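Local coordinates for protein shikimate 5-dehydrogenase AroE (5-dehydroshikimate reductase) (Mycobacterium tuberculosis, PDB 4P4G) that probably carries out the NADP-dependent interconversion of shikimate and 3-dehydroshikimate, step four of seven on the route to chorismate, at residues Pro21-Ala26 against Met239-Ala244. Numbering follows the deposited sequence.
Sequences PQLHLA and MLLHQA. With SKM ((3R,4S,5R)-3,4,5-trihydroxycyclohex-1-ene-1-carboxylic acid), chain C.
Leu23 is the bump of this contact. Its CD1 methyl enters a shallow hollow on helix 236-252, walled by Leu240, Leu241 and Ala244. Leu23 CD1 lies 3.8 Å from Leu240 CG and 3.9 Å from Leu241 CA, so the floor is partly backbone. Ala244 CB closes another wall, 4.1 Å from Leu23 CD1. The two segment axes come no closer than 10.6 Å and cross at -39°, so the leucine spans the gap. Leu23 CG is anti to its carbonyl carbon (chi1 -66°), and an extended chi2 carries CD1 toward the other helix. Helix 258-267 adds Ala264 and Leu265 against Leu23.

Helix 20-30 belongs to the substrate-binding domain of shikimate dehydrogenase. Helix 236-252 comes from the C-terminal family region and gives Leu240 and Gln243 to the shikimate pocket. Leu240 CD2 meets Leu23 CD1, while Leu240 CD1 lies 3.8 Å from shikimate C4. Gln243 is bent at chi2, which helps turn its amide toward shikimate O11. Its OE1 accepts a hydrogen bond from O11 at 3.1 Å. Its NE2 gives one hydrogen bond to Leu240 O, in the carbonyl plane on a lone pair but 18° out of the Gln243 amide plane, and another to a water. These bonds fix the amide's rotation. The same water lies in the His24 ring plane, 3.0 Å from NE2, and bridges the helices. His24 NE2 also hydrogen-bonds Gln247 OE1 on helix 236-252.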
# COMPACT_ATOMS: atom_id res chain seq x y z
N PRO A 21 7.82 -5.21 11.08
CA PRO A 21 8.00 -5.92 12.36
C PRO A 21 7.98 -4.97 13.55
O PRO A 21 7.40 -5.33 14.57
CB PRO A 21 9.38 -6.55 12.22
CG PRO A 21 9.58 -6.74 10.75
CD PRO A 21 8.93 -5.49 10.15
N GLN A 22 8.62 -3.81 13.42
CA GLN A 22 8.64 -2.83 14.50
C GLN A 22 7.21 -2.49 14.95
O GLN A 22 6.93 -2.42 16.16
CB GLN A 22 9.40 -1.57 14.09
CG GLN A 22 10.92 -1.74 14.04
CD GLN A 22 11.45 -2.13 12.68
OE1 GLN A 22 10.83 -2.89 11.94
NE2 GLN A 22 12.63 -1.59 12.33
N LEU A 23 6.32 -2.28 13.98
CA LEU A 23 4.95 -1.87 14.29
C LEU A 23 4.15 -3.02 14.88
O LEU A 23 3.42 -2.84 15.85
CB LEU A 23 4.23 -1.35 13.04
CG LEU A 23 4.76 -0.06 12.45
CD1 LEU A 23 3.82 0.42 11.34
CD2 LEU A 23 4.91 1.00 13.53
N HIS A 24 4.26 -4.20 14.29
CA HIS A 24 3.49 -5.33 14.78
C HIS A 24 3.98 -5.80 16.15
O HIS A 24 3.17 -6.11 17.02
CB HIS A 24 3.57 -6.49 13.79
CG HIS A 24 2.65 -6.36 12.63
ND1 HIS A 24 1.48 -7.09 12.51
CD2 HIS A 24 2.71 -5.58 11.52
CE1 HIS A 24 0.88 -6.77 11.39
NE2 HIS A 24 1.61 -5.86 10.76
N LEU A 25 5.29 -5.84 16.36
CA LEU A 25 5.82 -6.29 17.64
C LEU A 25 5.41 -5.33 18.75
O LEU A 25 5.06 -5.75 19.85
CB LEU A 25 7.33 -6.50 17.59
CG LEU A 25 7.71 -7.72 16.74
CD1 LEU A 25 9.20 -7.74 16.47
CD2 LEU A 25 7.25 -9.01 17.41
N ALA A 26 5.44 -4.03 18.46
CA ALA A 26 4.93 -3.02 19.38
C ALA A 26 3.47 -3.28 19.74
O ALA A 26 3.09 -3.20 20.91
CB ALA A 26 5.10 -1.63 18.79
N MET A 239 1.52 5.69 5.40
CA MET A 239 0.73 4.62 4.77
C MET A 239 0.96 3.29 5.49
O MET A 239 0.01 2.54 5.73
CB MET A 239 1.08 4.46 3.28
CG MET A 239 0.11 3.54 2.54
SD MET A 239 0.52 3.33 0.81
CE MET A 239 0.94 5.01 0.36
N LEU A 240 2.21 3.01 5.85
CA LEU A 240 2.54 1.77 6.57
C LEU A 240 1.78 1.65 7.90
O LEU A 240 1.23 0.60 8.20
CB LEU A 240 4.05 1.70 6.84
CG LEU A 240 4.49 0.44 7.58
CD1 LEU A 240 4.42 -0.76 6.64
CD2 LEU A 240 5.90 0.63 8.14
N LEU A 241 1.76 2.73 8.68
CA LEU A 241 1.03 2.76 9.94
C LEU A 241 -0.44 2.47 9.74
O LEU A 241 -1.02 1.61 10.41
CB LEU A 241 1.17 4.14 10.57
CG LEU A 241 0.42 4.30 11.89
CD1 LEU A 241 0.95 3.35 12.94
CD2 LEU A 241 0.53 5.74 12.37
N HIS A 242 -1.07 3.20 8.82
CA HIS A 242 -2.51 3.10 8.68
C HIS A 242 -2.96 1.75 8.11
O HIS A 242 -4.02 1.25 8.48
CB HIS A 242 -3.08 4.29 7.90
CG HIS A 242 -3.15 5.53 8.73
ND1 HIS A 242 -4.23 5.83 9.53
CD2 HIS A 242 -2.25 6.53 8.92
CE1 HIS A 242 -4.00 6.97 10.17
NE2 HIS A 242 -2.81 7.41 9.81
N GLN A 243 -2.16 1.14 7.23
CA GLN A 243 -2.51 -0.19 6.74
C GLN A 243 -2.23 -1.26 7.79
O GLN A 243 -2.79 -2.36 7.74
CB GLN A 243 -1.79 -0.52 5.42
CG GLN A 243 -0.28 -0.66 5.51
CD GLN A 243 0.16 -2.03 6.00
OE1 GLN A 243 -0.35 -3.06 5.56
NE2 GLN A 243 1.10 -2.04 6.93
N ALA A 244 -1.36 -0.95 8.75
CA ALA A 244 -0.95 -1.94 9.74
C ALA A 244 -2.05 -2.17 10.78
O ALA A 244 -2.16 -3.26 11.31
CB ALA A 244 0.34 -1.53 10.41
O12 SKM C . 0.99 -3.32 2.28
C8 SKM C . 2.16 -3.13 3.07
C6 SKM C . 3.18 -2.42 2.23
O7 SKM C . 3.29 -3.02 0.95
C5 SKM C . 4.46 -2.50 2.89
C4 SKM C . 4.80 -3.30 3.89
C1 SKM C . 6.22 -3.25 4.44
O2 SKM C . 6.51 -3.94 5.43
O3 SKM C . 7.08 -2.51 3.92
C10 SKM C . 3.80 -4.30 4.55
C9 SKM C . 2.61 -4.48 3.57
O11 SKM C . 1.60 -5.07 4.31
O HOH W 1 2.20 -4.39 8.17